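PDB 6BZN: halogenase PltM, which halogenates phenolic substrates with unusual versatility toward both substrate and halide, as a flavoprotein that uses FAD. Local coordinates for residues A[25-30]-A[187-192]; A[50-55]-A[160-165]; A[195-200]-A[336-341]; A[332-337]-A[376-381]. All coordinates share one frame; numbering follows the deposited sequence.

Contact 1: A[25-30]-A[187-192]; sequences DVIIIG and AFIIDA. With CA (calcium ion), chain E.
Strands 26-29 and 188-191 run parallel, their axes 4.7 Å apart and their directions differing by 18°. The hydrogen bonds alternate from one strand to the other: Ile-27 N donates to Phe-188 O, Ile-190 N to Ile-27 O at 2.8 Å, Ile-29 N to Ile-190 O and Ala-192 N to Ile-29 O. The odd-numbered isoleucines share one face of the sheet. Ile-189 has CG1 anti to its backbone N (chi1 -173°), which sends CD1 across to the neighbouring strand, 3.6 Å from Ile-29 CD1 and 3.9 Å from Ile-27 CG2. On the other face Ile-190 CD1 lies 3.7 Å from Val-26 CG1, and Ile-28 CG2 meets the methyl of Ala-192; helices 33-44 and 352-374 cover this side, while helix 198-203 packs against the first. Where the strands begin, both carboxylate oxygens of Asp-25 bind a calcium ion, OD2 at 2.3 Å, and OD2 also accepts from Asn-48 N. At the far end Gly-30 has backbone angles that would jam a side chain against the preceding carbonyl, and it opens a GxGxxG sequence that runs into the start of helix 33-44. This is consistent with the Rossmann-type FAD-binding fold of flavin-dependent halogenases.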
loop_
_atom_site.group_PDB
_atom_site.type_symbol
_atom_site.label_atom_id
_atom_site.label_comp_id
_atom_site.label_asym_id
_atom_site.label_seq_id
_atom_site.Cartn_x
_atom_site.Cartn_y
_atom_site.Cartn_z
ATOM N N ASP A 25 -0.165 19.049 -22.033
ATOM C CA ASP A 25 1.190 18.840 -21.506
ATOM C C ASP A 25 1.385 17.379 -21.131
ATOM O O ASP A 25 2.369 16.763 -21.522
ATOM C CB ASP A 25 1.464 19.729 -20.297
ATOM C CG ASP A 25 1.517 21.198 -20.665
ATOM O OD1 ASP A 25 2.473 21.590 -21.359
ATOM O OD2 ASP A 25 0.583 21.932 -20.290
ATOM N N VAL A 26 0.425 16.832 -20.380
ATOM C CA VAL A 26 0.498 15.469 -19.866
ATOM C C VAL A 26 -0.829 14.723 -20.054
ATOM O O VAL A 26 -1.904 15.267 -19.788
ATOM C CB VAL A 26 0.877 15.453 -18.366
ATOM C CG1 VAL A 26 1.081 14.028 -17.864
ATOM C CG2 VAL A 26 2.131 16.274 -18.116
ATOM N N ILE A 27 -0.734 13.480 -20.515
ATOM C CA ILE A 27 -1.839 12.532 -20.487
ATOM C C ILE A 27 -1.585 11.558 -19.340
ATOM O O ILE A 27 -0.453 11.076 -19.142
ATOM C CB ILE A 27 -2.000 11.804 -21.835
ATOM C CG1 ILE A 27 -2.560 12.784 -22.868
ATOM C CG2 ILE A 27 -2.946 10.616 -21.721
ATOM C CD1 ILE A 27 -2.358 12.364 -24.309
ATOM N N ILE A 28 -2.635 11.290 -18.570
ATOM C CA ILE A 28 -2.583 10.360 -17.448
ATOM C C ILE A 28 -3.585 9.245 -17.724
ATOM O O ILE A 28 -4.757 9.526 -17.937
ATOM C CB ILE A 28 -2.937 11.048 -16.121
ATOM C CG1 ILE A 28 -1.917 12.148 -15.811
ATOM C CG2 ILE A 28 -2.927 10.048 -14.965
ATOM C CD1 ILE A 28 -2.296 13.032 -14.651
ATOM N N ILE A 29 -3.118 8.001 -17.745
ATOM C CA ILE A 29 -3.993 6.842 -17.885
ATOM C C ILE A 29 -4.383 6.374 -16.481
ATOM O O ILE A 29 -3.513 6.032 -15.683
ATOM C CB ILE A 29 -3.329 5.682 -18.647
ATOM C CG1 ILE A 29 -2.794 6.142 -20.013
ATOM C CG2 ILE A 29 -4.335 4.559 -18.888
ATOM C CD1 ILE A 29 -1.714 5.222 -20.529
ATOM N N GLY A 30 -5.688 6.350 -16.197
ATOM C CA GLY A 30 -6.231 5.921 -14.905
ATOM C C GLY A 30 -6.749 7.092 -14.082
ATOM O O GLY A 30 -6.036 8.074 -13.861
ATOM N N ALA A 187 3.050 16.091 -24.376
ATOM C CA ALA A 187 4.498 16.006 -24.224
ATOM C C ALA A 187 4.937 14.736 -23.488
ATOM O O ALA A 187 6.079 14.294 -23.663
ATOM C CB ALA A 187 5.036 17.233 -23.512
ATOM N N PHE A 188 4.047 14.159 -22.677
ATOM C CA PHE A 188 4.428 13.115 -21.713
ATOM C C PHE A 188 3.195 12.311 -21.308
ATOM O O PHE A 188 2.085 12.863 -21.239
ATOM C CB PHE A 188 5.011 13.784 -20.477
ATOM C CG PHE A 188 5.838 12.886 -19.589
ATOM C CD1 PHE A 188 7.094 12.461 -19.986
ATOM C CD2 PHE A 188 5.391 12.539 -18.318
ATOM C CE1 PHE A 188 7.885 11.675 -19.156
ATOM C CE2 PHE A 188 6.177 11.769 -17.471
ATOM C CZ PHE A 188 7.424 11.330 -17.890
ATOM N N ILE A 189 3.391 11.026 -21.044
ATOM C CA ILE A 189 2.285 10.153 -20.616
ATOM C C ILE A 189 2.647 9.454 -19.300
ATOM O O ILE A 189 3.740 8.921 -19.151
ATOM C CB ILE A 189 1.835 9.174 -21.734
ATOM C CG1 ILE A 189 0.583 8.402 -21.309
ATOM C CG2 ILE A 189 2.924 8.193 -22.165
ATOM C CD1 ILE A 189 -0.222 7.877 -22.491
ATOM N N ILE A 190 1.731 9.512 -18.341
ATOM C CA ILE A 190 1.894 8.849 -17.045
ATOM C C ILE A 190 0.890 7.711 -16.964
ATOM O O ILE A 190 -0.308 7.933 -17.114
ATOM C CB ILE A 190 1.685 9.829 -15.883
ATOM C CG1 ILE A 190 2.756 10.909 -15.951
ATOM C CG2 ILE A 190 1.752 9.115 -14.528
ATOM C CD1 ILE A 190 2.504 12.089 -15.043
ATOM N N ASP A 191 1.381 6.499 -16.737
ATOM C CA ASP A 191 0.514 5.355 -16.547
ATOM C C ASP A 191 0.190 5.204 -15.063
ATOM O O ASP A 191 1.017 4.705 -14.277
ATOM C CB ASP A 191 1.141 4.066 -17.069
ATOM C CG ASP A 191 0.128 2.936 -17.210
ATOM O OD1 ASP A 191 -0.900 2.919 -16.487
ATOM O OD2 ASP A 191 0.358 2.062 -18.079
ATOM N N ALA A 192 -1.028 5.594 -14.709
ATOM C CA ALA A 192 -1.530 5.522 -13.343
ATOM C C ALA A 192 -2.543 4.390 -13.201
ATOM O O ALA A 192 -3.329 4.373 -12.257
ATOM C CB ALA A 192 -2.164 6.860 -12.963
HETATM CA CA CA E . 1.126 23.788 -21.570
HETATM O O HOH W 1 0.525 22.435 -23.387
#

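Contact 2: A[50-55]-A[160-165]; sequences LILDSA and QNIKIE
Ile-162 lays its CG1-CD1 arm against the backbone of Asp-53, with CG1 3.4 Å from Asp-53 O and CD1 reaching on to Leu-52 CB at 4.1 Å. The arm gets there because CG1 sits between the backbone N and the carbonyl carbon (chi1 54°), folding it back over the residue whose carbonyl accepts a hydrogen bond from Ile-162 N. That bond is nearly straight at the hydrogen, 174°. Cut back to an alanine, this position would probably leave the Asp-53 carbonyl and the flank of Leu-52 uncovered where the arm now lies. Farther along, the end of Ile-164 approaches Leu-52 CD1 more loosely. The segments thus join the tip of strand 49-52 in the Rossmann-type sheet to the turn that leads from strand 157-159 into the small antiparallel sheet beginning at 164-170. Asp-53, an FAD-binding residue of this protein, turns its carboxylate elsewhere: OD1 accepts from Ala-55 N at 2.9 Å, an Asx turn, and OD2 is held by Ser-31 and a salt bridge to Arg-59. Gln-160 is modelled in two conformers; in one of them, bent at chi2, NE2 comes to 3.9 Å from Asp-53 CB and also donates to Ser-31. Beside it Asn-161 N donates to Ala-55 O, and a water bridges Ser-54 O and Ile-162 O, 3.0 Å from each.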
loop_
_atom_site.group_PDB
_atom_site.type_symbol
_atom_site.label_atom_id
_atom_site.label_comp_id
_atom_site.label_asym_id
_atom_site.label_seq_id
_atom_site.Cartn_x
_atom_site.Cartn_y
_atom_site.Cartn_z
ATOM N N LEU A 50 -4.810 15.786 -19.258
ATOM C CA LEU A 50 -5.930 14.962 -19.684
ATOM C C LEU A 50 -5.820 13.608 -19.006
ATOM O O LEU A 50 -4.811 12.895 -19.179
ATOM C CB LEU A 50 -5.926 14.754 -21.194
ATOM C CG LEU A 50 -7.051 13.856 -21.736
ATOM C CD1 LEU A 50 -8.427 14.419 -21.375
ATOM C CD2 LEU A 50 -6.901 13.687 -23.241
ATOM N N ILE A 51 -6.853 13.265 -18.238
ATOM C CA ILE A 51 -6.953 11.973 -17.597
ATOM C C ILE A 51 -7.891 11.087 -18.409
ATOM O O ILE A 51 -9.038 11.467 -18.658
ATOM C CB ILE A 51 -7.477 12.113 -16.153
ATOM C CG1 ILE A 51 -6.543 13.008 -15.344
ATOM C CG2 ILE A 51 -7.623 10.752 -15.490
ATOM C CD1 ILE A 51 -7.080 13.371 -13.978
ATOM N N LEU A 52 -7.408 9.910 -18.791
ATOM C CA LEU A 52 -8.174 8.935 -19.585
ATOM C C LEU A 52 -8.413 7.694 -18.774
ATOM O O LEU A 52 -7.489 7.212 -18.152
ATOM C CB LEU A 52 -7.371 8.530 -20.815
ATOM C CG LEU A 52 -7.034 9.645 -21.791
ATOM C CD1 LEU A 52 -6.152 9.099 -22.908
ATOM C CD2 LEU A 52 -8.297 10.302 -22.346
ATOM N N ASP A 53 -9.635 7.162 -18.780
ATOM C CA ASP A 53 -9.911 5.894 -18.101
ATOM C C ASP A 53 -10.929 5.087 -18.889
ATOM O O ASP A 53 -11.939 5.644 -19.339
ATOM C CB ASP A 53 -10.454 6.143 -16.687
ATOM C CG ASP A 53 -10.262 4.934 -15.750
ATOM O OD1 ASP A 53 -10.235 3.770 -16.229
ATOM O OD2 ASP A 53 -10.127 5.157 -14.522
ATOM N N SER A 54 -10.680 3.787 -19.021
ATOM C CA SER A 54 -11.639 2.885 -19.669
ATOM C C SER A 54 -12.817 2.589 -18.750
ATOM O O SER A 54 -13.905 2.244 -19.214
ATOM C CB SER A 54 -10.978 1.582 -20.124
ATOM O OG SER A 54 -10.417 0.896 -19.022
ATOM N N ALA A 55 -12.599 2.719 -17.443
ATOM C CA ALA A 55 -13.658 2.510 -16.465
ATOM C C ALA A 55 -14.384 3.830 -16.209
ATOM O O ALA A 55 -14.065 4.863 -16.814
ATOM C CB ALA A 55 -13.059 1.968 -15.178
ATOM N N GLN A 160 -13.919 9.539 -19.246
ATOM C CA GLN A 160 -14.239 8.235 -18.683
ATOM C C GLN A 160 -14.833 7.331 -19.743
ATOM O O GLN A 160 -15.287 7.806 -20.789
ATOM C CB GLN A 160 -15.295 8.403 -17.591
ATOM C CG GLN A 160 -14.920 9.372 -16.492
ATOM C CD GLN A 160 -14.313 8.661 -15.310
ATOM O OE1 GLN A 160 -15.039 8.109 -14.490
ATOM N NE2 GLN A 160 -12.986 8.656 -15.220
ATOM N N ASN A 161 -14.842 6.030 -19.462
ATOM C CA ASN A 161 -15.479 5.047 -20.344
ATOM C C ASN A 161 -14.964 5.087 -21.792
ATOM O O ASN A 161 -15.726 4.880 -22.732
ATOM C CB ASN A 161 -17.009 5.227 -20.290
ATOM C CG ASN A 161 -17.757 3.992 -20.729
ATOM O OD1 ASN A 161 -17.273 2.875 -20.570
ATOM N ND2 ASN A 161 -18.954 4.185 -21.274
ATOM N N ILE A 162 -13.672 5.384 -21.959
ATOM C CA ILE A 162 -13.062 5.497 -23.297
ATOM C C ILE A 162 -12.321 4.220 -23.638
ATOM O O ILE A 162 -12.132 3.355 -22.791
ATOM C CB ILE A 162 -12.151 6.750 -23.486
ATOM C CG1 ILE A 162 -11.051 6.879 -22.423
ATOM C CG2 ILE A 162 -12.989 8.015 -23.508
ATOM C CD1 ILE A 162 -9.944 5.851 -22.517
ATOM N N LYS A 163 -11.934 4.094 -24.894
ATOM C CA LYS A 163 -11.143 2.967 -25.348
ATOM C C LYS A 163 -9.922 3.530 -26.058
ATOM O O LYS A 163 -10.046 4.232 -27.054
ATOM C CB LYS A 163 -11.986 2.067 -26.271
ATOM C CG LYS A 163 -11.246 0.903 -26.934
ATOM C CD LYS A 163 -10.362 0.124 -25.964
ATOM C CE LYS A 163 -10.215 -1.346 -26.345
ATOM N NZ LYS A 163 -9.478 -1.568 -27.620
ATOM N N ILE A 164 -8.749 3.260 -25.498
ATOM C CA ILE A 164 -7.492 3.655 -26.108
ATOM C C ILE A 164 -7.175 2.635 -27.186
ATOM O O ILE A 164 -7.086 1.452 -26.895
ATOM C CB ILE A 164 -6.347 3.696 -25.074
ATOM C CG1 ILE A 164 -6.589 4.826 -24.074
ATOM C CG2 ILE A 164 -4.995 3.882 -25.762
ATOM C CD1 ILE A 164 -5.816 4.674 -22.782
ATOM N N GLU A 165 -7.004 3.105 -28.416
ATOM C CA GLU A 165 -6.682 2.243 -29.554
ATOM C C GLU A 165 -5.188 2.046 -29.760
ATOM O O GLU A 165 -4.765 0.966 -30.130
ATOM C CB GLU A 165 -7.321 2.795 -30.821
ATOM C CG GLU A 165 -8.841 2.838 -30.707
ATOM C CD GLU A 165 -9.542 2.753 -32.042
ATOM O OE1 GLU A 165 -10.635 2.139 -32.081
ATOM O OE2 GLU A 165 -9.000 3.294 -33.038
HETATM O O HOH W 2 -10.953 9.700 -16.708
HETATM O O HOH W 3 -14.249 1.427 -22.080
#

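Contact 3: A[195-200]-A[336-341]; sequences QGSPLS and FCLLPQ
Leu-199 overlaps Leu-338 with both the root and the end of its side chain: its CB stands 4.0 Å from Leu-338 CD1, and its own CD1 is 4.2 Å from the same methyl. The two leucines pass each other at a slant. Leu-338 holds CG anti to its carbonyl carbon (chi1 -79°), a torsion that turns its methyls to the root of Leu-199 and to the residue after it. The other neighbour of Leu-199 CD1 is Phe-336 CB, at 4.0 Å; contact is with the root of that side chain, not its ring. Leu-338 uses its second methyl as well, setting CD2 4.1 Å from Ser-200 CB. One leucine of strand 336-338 therefore touches two successive residues in the first turn of helix 198-203, through a different branch for each. The closest approaches are all between carbon atoms, at ordinary van der Waals distances. Ser-197, at the N-cap of the helix, has a hydroxyl that is placed less surely and probably pairs with Asp-191 of the adjoining strand 188-191. Ile-189 of that strand also touches Leu-199, extending the apolar layer beneath the helix. At the Gln-195 and Gln-341 end, Gly-196 contacts one FAD seen bound to this protein, while Gln-341 and Tyr-326, which lies beside Gln-195, contact others. The layer thus joins a short helix to the edge strand of a Rossmann-type sheet, next to residues that contact FAD.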
loop_
_atom_site.group_PDB
_atom_site.type_symbol
_atom_site.label_atom_id
_atom_site.label_comp_id
_atom_site.label_asym_id
_atom_site.label_seq_id
_atom_site.Cartn_x
_atom_site.Cartn_y
_atom_site.Cartn_z
ATOM N N GLN A 195 -2.812 -3.387 -12.735
ATOM C CA GLN A 195 -2.338 -4.548 -13.482
ATOM C C GLN A 195 -2.656 -4.416 -14.982
ATOM O O GLN A 195 -1.968 -5.030 -15.795
ATOM C CB GLN A 195 -2.861 -5.888 -12.911
ATOM C CG GLN A 195 -1.890 -7.039 -13.193
ATOM C CD GLN A 195 -2.309 -8.393 -12.632
ATOM O OE1 GLN A 195 -2.387 -8.585 -11.413
ATOM N NE2 GLN A 195 -2.539 -9.355 -13.523
ATOM N N GLY A 196 -3.656 -3.593 -15.336
ATOM C CA GLY A 196 -3.992 -3.301 -16.739
ATOM C C GLY A 196 -3.222 -2.173 -17.425
ATOM O O GLY A 196 -3.664 -1.659 -18.447
ATOM N N SER A 197 -2.075 -1.788 -16.876
ATOM C CA SER A 197 -1.183 -0.795 -17.500
ATOM C C SER A 197 -0.955 -1.074 -19.011
ATOM O O SER A 197 -0.242 -2.019 -19.355
ATOM C CB SER A 197 0.156 -0.790 -16.757
ATOM O OG SER A 197 1.175 -0.124 -17.488
ATOM N N PRO A 198 -1.560 -0.261 -19.907
ATOM C CA PRO A 198 -1.409 -0.508 -21.354
ATOM C C PRO A 198 -0.019 -0.127 -21.892
ATOM O O PRO A 198 0.422 -0.680 -22.916
ATOM C CB PRO A 198 -2.493 0.376 -21.969
ATOM C CG PRO A 198 -2.563 1.534 -21.031
ATOM C CD PRO A 198 -2.344 0.968 -19.648
ATOM N N LEU A 199 0.658 0.798 -21.204
ATOM C CA LEU A 199 2.056 1.084 -21.470
ATOM C C LEU A 199 2.907 -0.063 -21.040
ATOM O O LEU A 199 3.843 -0.405 -21.728
ATOM C CB LEU A 199 2.562 2.344 -20.753
ATOM C CG LEU A 199 2.265 3.665 -21.437
ATOM C CD1 LEU A 199 2.786 4.783 -20.575
ATOM C CD2 LEU A 199 2.911 3.709 -22.815
ATOM N N SER A 200 2.605 -0.650 -19.882
ATOM C CA SER A 200 3.383 -1.780 -19.446
ATOM C C SER A 200 3.288 -2.898 -20.477
ATOM O O SER A 200 4.315 -3.462 -20.853
ATOM C CB SER A 200 2.971 -2.296 -18.064
ATOM O OG SER A 200 3.701 -3.472 -17.741
ATOM N N PHE A 336 7.609 8.944 -21.035
ATOM C CA PHE A 336 6.645 8.259 -20.182
ATOM C C PHE A 336 7.187 7.978 -18.800
ATOM O O PHE A 336 8.392 7.963 -18.569
ATOM C CB PHE A 336 6.163 6.945 -20.804
ATOM C CG PHE A 336 7.205 5.860 -20.815
ATOM C CD1 PHE A 336 7.348 4.998 -19.734
ATOM C CD2 PHE A 336 8.053 5.709 -21.899
ATOM C CE1 PHE A 336 8.303 3.989 -19.743
ATOM C CE2 PHE A 336 9.014 4.703 -21.911
ATOM C CZ PHE A 336 9.143 3.849 -20.828
ATOM N N CYS A 337 6.249 7.749 -17.889
ATOM C CA CYS A 337 6.547 7.195 -16.580
ATOM C C CYS A 337 5.391 6.287 -16.191
ATOM O O CYS A 337 4.215 6.643 -16.381
ATOM C CB CYS A 337 6.734 8.292 -15.541
ATOM S SG CYS A 337 6.841 7.673 -13.835
ATOM N N LEU A 338 5.739 5.105 -15.686
ATOM C CA LEU A 338 4.783 4.217 -15.054
ATOM C C LEU A 338 4.793 4.527 -13.569
ATOM O O LEU A 338 5.846 4.508 -12.934
ATOM C CB LEU A 338 5.166 2.749 -15.247
ATOM C CG LEU A 338 4.853 2.067 -16.576
ATOM C CD1 LEU A 338 5.253 2.882 -17.778
ATOM C CD2 LEU A 338 5.468 0.679 -16.606
ATOM N N LEU A 339 3.623 4.811 -13.018
ATOM C CA LEU A 339 3.503 4.911 -11.573
ATOM C C LEU A 339 3.619 3.514 -10.938
ATOM O O LEU A 339 3.622 2.495 -11.649
ATOM C CB LEU A 339 2.209 5.630 -11.195
ATOM C CG LEU A 339 2.174 7.140 -11.431
ATOM C CD1 LEU A 339 0.842 7.668 -10.914
ATOM C CD2 LEU A 339 3.317 7.890 -10.772
ATOM N N PRO A 340 3.755 3.449 -9.598
ATOM C CA PRO A 340 4.071 2.144 -8.991
ATOM C C PRO A 340 3.143 0.985 -9.288
ATOM O O PRO A 340 3.645 -0.081 -9.613
ATOM C CB PRO A 340 4.106 2.459 -7.502
ATOM C CG PRO A 340 4.676 3.837 -7.494
ATOM C CD PRO A 340 3.970 4.536 -8.628
ATOM N N GLN A 341 1.825 1.160 -9.234
ATOM C CA GLN A 341 0.922 0.035 -9.561
ATOM C C GLN A 341 1.129 -0.531 -10.971
ATOM O O GLN A 341 1.004 -1.746 -11.180
ATOM C CB GLN A 341 -0.548 0.426 -9.414
ATOM C CG GLN A 341 -1.018 0.621 -7.997
ATOM C CD GLN A 341 -1.192 -0.687 -7.227
ATOM O OE1 GLN A 341 -0.568 -0.878 -6.181
ATOM N NE2 GLN A 341 -2.067 -1.574 -7.718
#

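Contact 4: A[332-337]-A[376-381]; sequences VGDRFC and RWQREQ
The guanidinium of Arg-335 lies over one face of the Trp-377 indole, the two planes only 18° apart, with NH1 3.4 Å from Trp-377 CD1. The overlap is shifted toward the root of the tryptophan: Trp-377 CB sits over the guanidinium centre, 3.7 Å above its plane, and Asp-334 O approaches the ring at its edge. The bend of Arg-335 at chi2 (-73°) folds the group over the indole. There its nitrogens are well occupied, NH1 donating to Ala-187 O, NH2 to Asp-171 O, and NE to a water that also donates to Trp-377 O. The second guanidinium, that of Arg-379, is used at its edge. Its extended chain carries NH1 to Val-332 O at 2.9 Å, nearly in the guanidinium plane but above that of the carbonyl; the same nitrogen forms a salt bridge with Glu-386. Between the arginines, Asp-334 OD1 accepts from Arg-379 N at 2.8 Å on the anti side of the carboxylate; a water modelled rather close to OD1 also donates to Gln-378 OE1. Replacing Asp-334 by an alanine would probably leave Arg-379 N without its acceptor and the 3-10 segment 379-381 less firmly fixed at its start. Gly-333 N lies over the centre of one face of the Phe-336 ring, 3.5 Å above it. This is a junction of two loops, one entering edge strand 336-338 of the Rossmann-type sheet and the other connecting helices 352-374 and 383-406, anchored by a guanidinium lying over an indole face.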
loop_
_atom_site.group_PDB
_atom_site.type_symbol
_atom_site.label_atom_id
_atom_site.label_comp_id
_atom_site.label_asym_id
_atom_site.label_seq_id
_atom_site.Cartn_x
_atom_site.Cartn_y
_atom_site.Cartn_z
ATOM N N VAL A 332 10.630 4.375 -16.566
ATOM C CA VAL A 332 10.620 5.725 -17.112
ATOM C C VAL A 332 11.314 5.705 -18.463
ATOM O O VAL A 332 12.194 4.874 -18.711
ATOM C CB VAL A 332 11.302 6.747 -16.174
ATOM C CG1 VAL A 332 10.614 6.781 -14.811
ATOM C CG2 VAL A 332 12.783 6.446 -15.984
ATOM N N GLY A 333 10.907 6.626 -19.323
ATOM C CA GLY A 333 11.596 6.889 -20.595
ATOM C C GLY A 333 11.617 8.373 -20.851
ATOM O O GLY A 333 11.220 9.162 -19.999
ATOM N N ASP A 334 12.056 8.757 -22.048
ATOM C CA ASP A 334 12.031 10.155 -22.469
ATOM C C ASP A 334 10.623 10.748 -22.325
ATOM O O ASP A 334 10.474 11.887 -21.881
ATOM C CB ASP A 334 12.462 10.294 -23.949
ATOM C CG ASP A 334 13.943 9.984 -24.183
ATOM O OD1 ASP A 334 14.695 9.763 -23.212
ATOM O OD2 ASP A 334 14.356 9.959 -25.361
ATOM N N ARG A 335 9.614 9.968 -22.719
ATOM C CA ARG A 335 8.238 10.472 -22.849
ATOM C C ARG A 335 7.188 9.765 -21.996
ATOM O O ARG A 335 5.992 10.002 -22.192
ATOM C CB ARG A 335 7.810 10.413 -24.324
ATOM C CG ARG A 335 8.674 11.254 -25.260
ATOM C CD ARG A 335 8.378 12.726 -25.059
ATOM N NE ARG A 335 9.151 13.612 -25.929
ATOM C CZ ARG A 335 8.898 14.915 -26.102
ATOM N NH1 ARG A 335 7.881 15.513 -25.480
ATOM N NH2 ARG A 335 9.670 15.639 -26.917
ATOM N N PHE A 336 7.609 8.944 -21.035
ATOM C CA PHE A 336 6.645 8.259 -20.182
ATOM C C PHE A 336 7.187 7.978 -18.800
ATOM O O PHE A 336 8.392 7.963 -18.569
ATOM C CB PHE A 336 6.163 6.945 -20.804
ATOM C CG PHE A 336 7.205 5.860 -20.815
ATOM C CD1 PHE A 336 7.348 4.998 -19.734
ATOM C CD2 PHE A 336 8.053 5.709 -21.899
ATOM C CE1 PHE A 336 8.303 3.989 -19.743
ATOM C CE2 PHE A 336 9.014 4.703 -21.911
ATOM C CZ PHE A 336 9.143 3.849 -20.828
ATOM N N CYS A 337 6.249 7.749 -17.889
ATOM C CA CYS A 337 6.547 7.195 -16.580
ATOM C C CYS A 337 5.391 6.287 -16.191
ATOM O O CYS A 337 4.215 6.643 -16.381
ATOM C CB CYS A 337 6.734 8.292 -15.541
ATOM S SG CYS A 337 6.841 7.673 -13.835
ATOM N N ARG A 376 12.498 19.905 -22.005
ATOM C CA ARG A 376 13.493 18.851 -22.115
ATOM C C ARG A 376 12.858 17.571 -21.607
ATOM O O ARG A 376 12.367 17.529 -20.480
ATOM C CB ARG A 376 14.734 19.197 -21.291
ATOM C CG ARG A 376 15.568 20.322 -21.891
ATOM C CD ARG A 376 16.385 21.063 -20.836
ATOM N NE ARG A 376 17.264 20.173 -20.066
ATOM C CZ ARG A 376 17.041 19.698 -18.831
ATOM N NH1 ARG A 376 15.941 20.006 -18.131
ATOM N NH2 ARG A 376 17.946 18.891 -18.276
ATOM N N TRP A 377 12.858 16.548 -22.450
ATOM C CA TRP A 377 12.205 15.279 -22.147
ATOM C C TRP A 377 13.158 14.127 -22.419
ATOM O O TRP A 377 13.190 13.553 -23.515
ATOM C CB TRP A 377 10.930 15.165 -22.970
ATOM C CG TRP A 377 9.941 16.242 -22.645
ATOM C CD1 TRP A 377 9.743 17.412 -23.322
ATOM C CD2 TRP A 377 9.028 16.256 -21.548
ATOM N NE1 TRP A 377 8.745 18.144 -22.724
ATOM C CE2 TRP A 377 8.290 17.459 -21.630
ATOM C CE3 TRP A 377 8.749 15.365 -20.509
ATOM C CZ2 TRP A 377 7.294 17.791 -20.708
ATOM C CZ3 TRP A 377 7.754 15.703 -19.584
ATOM C CH2 TRP A 377 7.041 16.897 -19.693
ATOM N N GLN A 378 13.949 13.806 -21.403
ATOM C CA GLN A 378 14.951 12.748 -21.481
ATOM C C GLN A 378 14.834 11.819 -20.274
ATOM O O GLN A 378 14.623 12.283 -19.141
ATOM C CB GLN A 378 16.352 13.355 -21.522
ATOM C CG GLN A 378 16.616 14.239 -22.742
ATOM C CD GLN A 378 16.769 13.425 -24.019
ATOM O OE1 GLN A 378 17.636 12.563 -24.100
ATOM N NE2 GLN A 378 15.931 13.691 -25.016
ATOM N N ARG A 379 15.006 10.524 -20.524
ATOM C CA ARG A 379 14.927 9.489 -19.491
ATOM C C ARG A 379 15.716 9.848 -18.232
ATOM O O ARG A 379 15.220 9.671 -17.114
ATOM C CB ARG A 379 15.421 8.151 -20.053
ATOM C CG ARG A 379 15.646 7.046 -19.021
ATOM C CD ARG A 379 15.947 5.700 -19.660
ATOM N NE ARG A 379 16.676 4.844 -18.723
ATOM C CZ ARG A 379 16.116 4.139 -17.735
ATOM N NH1 ARG A 379 14.796 4.148 -17.529
ATOM N NH2 ARG A 379 16.881 3.413 -16.944
ATOM N N GLU A 380 16.945 10.337 -18.409
ATOM C CA GLU A 380 17.822 10.608 -17.271
ATOM C C GLU A 380 17.235 11.616 -16.268
ATOM O O GLU A 380 17.527 11.534 -15.081
ATOM C CB GLU A 380 19.226 11.048 -17.744
ATOM C CG GLU A 380 20.329 10.972 -16.679
ATOM C CD GLU A 380 20.685 9.556 -16.194
ATOM O OE1 GLU A 380 20.215 8.538 -16.768
ATOM O OE2 GLU A 380 21.456 9.460 -15.210
ATOM N N GLN A 381 16.372 12.525 -16.730
ATOM C CA GLN A 381 15.699 13.466 -15.833
ATOM C C GLN A 381 14.820 12.758 -14.811
ATOM O O GLN A 381 14.570 13.297 -13.755
ATOM C CB GLN A 381 14.820 14.453 -16.616
ATOM C CG GLN A 381 15.589 15.409 -17.525
ATOM C CD GLN A 381 14.715 15.989 -18.637
ATOM O OE1 GLN A 381 15.061 15.910 -19.823
ATOM N NE2 GLN A 381 13.566 16.537 -18.268
HETATM O O HOH W 4 17.211 9.615 -23.489
HETATM O O HOH W 5 12.019 13.023 -26.308
#

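In the fold
All four contacts reach one parallel five-strand sheet, ordered 157-159, 49-52, 24-29, 188-191, 336-338. Contact 1 pairs two inner strands, and contact 2, nested within the chain loop that contact 1 closes, lies toward the 157-159 edge, with centres about 11 Å apart. Contacts 3 and 4 follow later in the sequence and share Phe-336 and Cys-337 of the opposite edge strand; their centres are about 14 Å apart. Contact 1 touches each of the others, whereas contacts 2 and 4, about 23 Å apart between centres, do not meet. A sheet assembled from distant parts of the chain probably helps place the FAD-contacting residues of contacts 2 and 3, while contact 4 joins its far edge to the loop between helices 352-374 and 383-406.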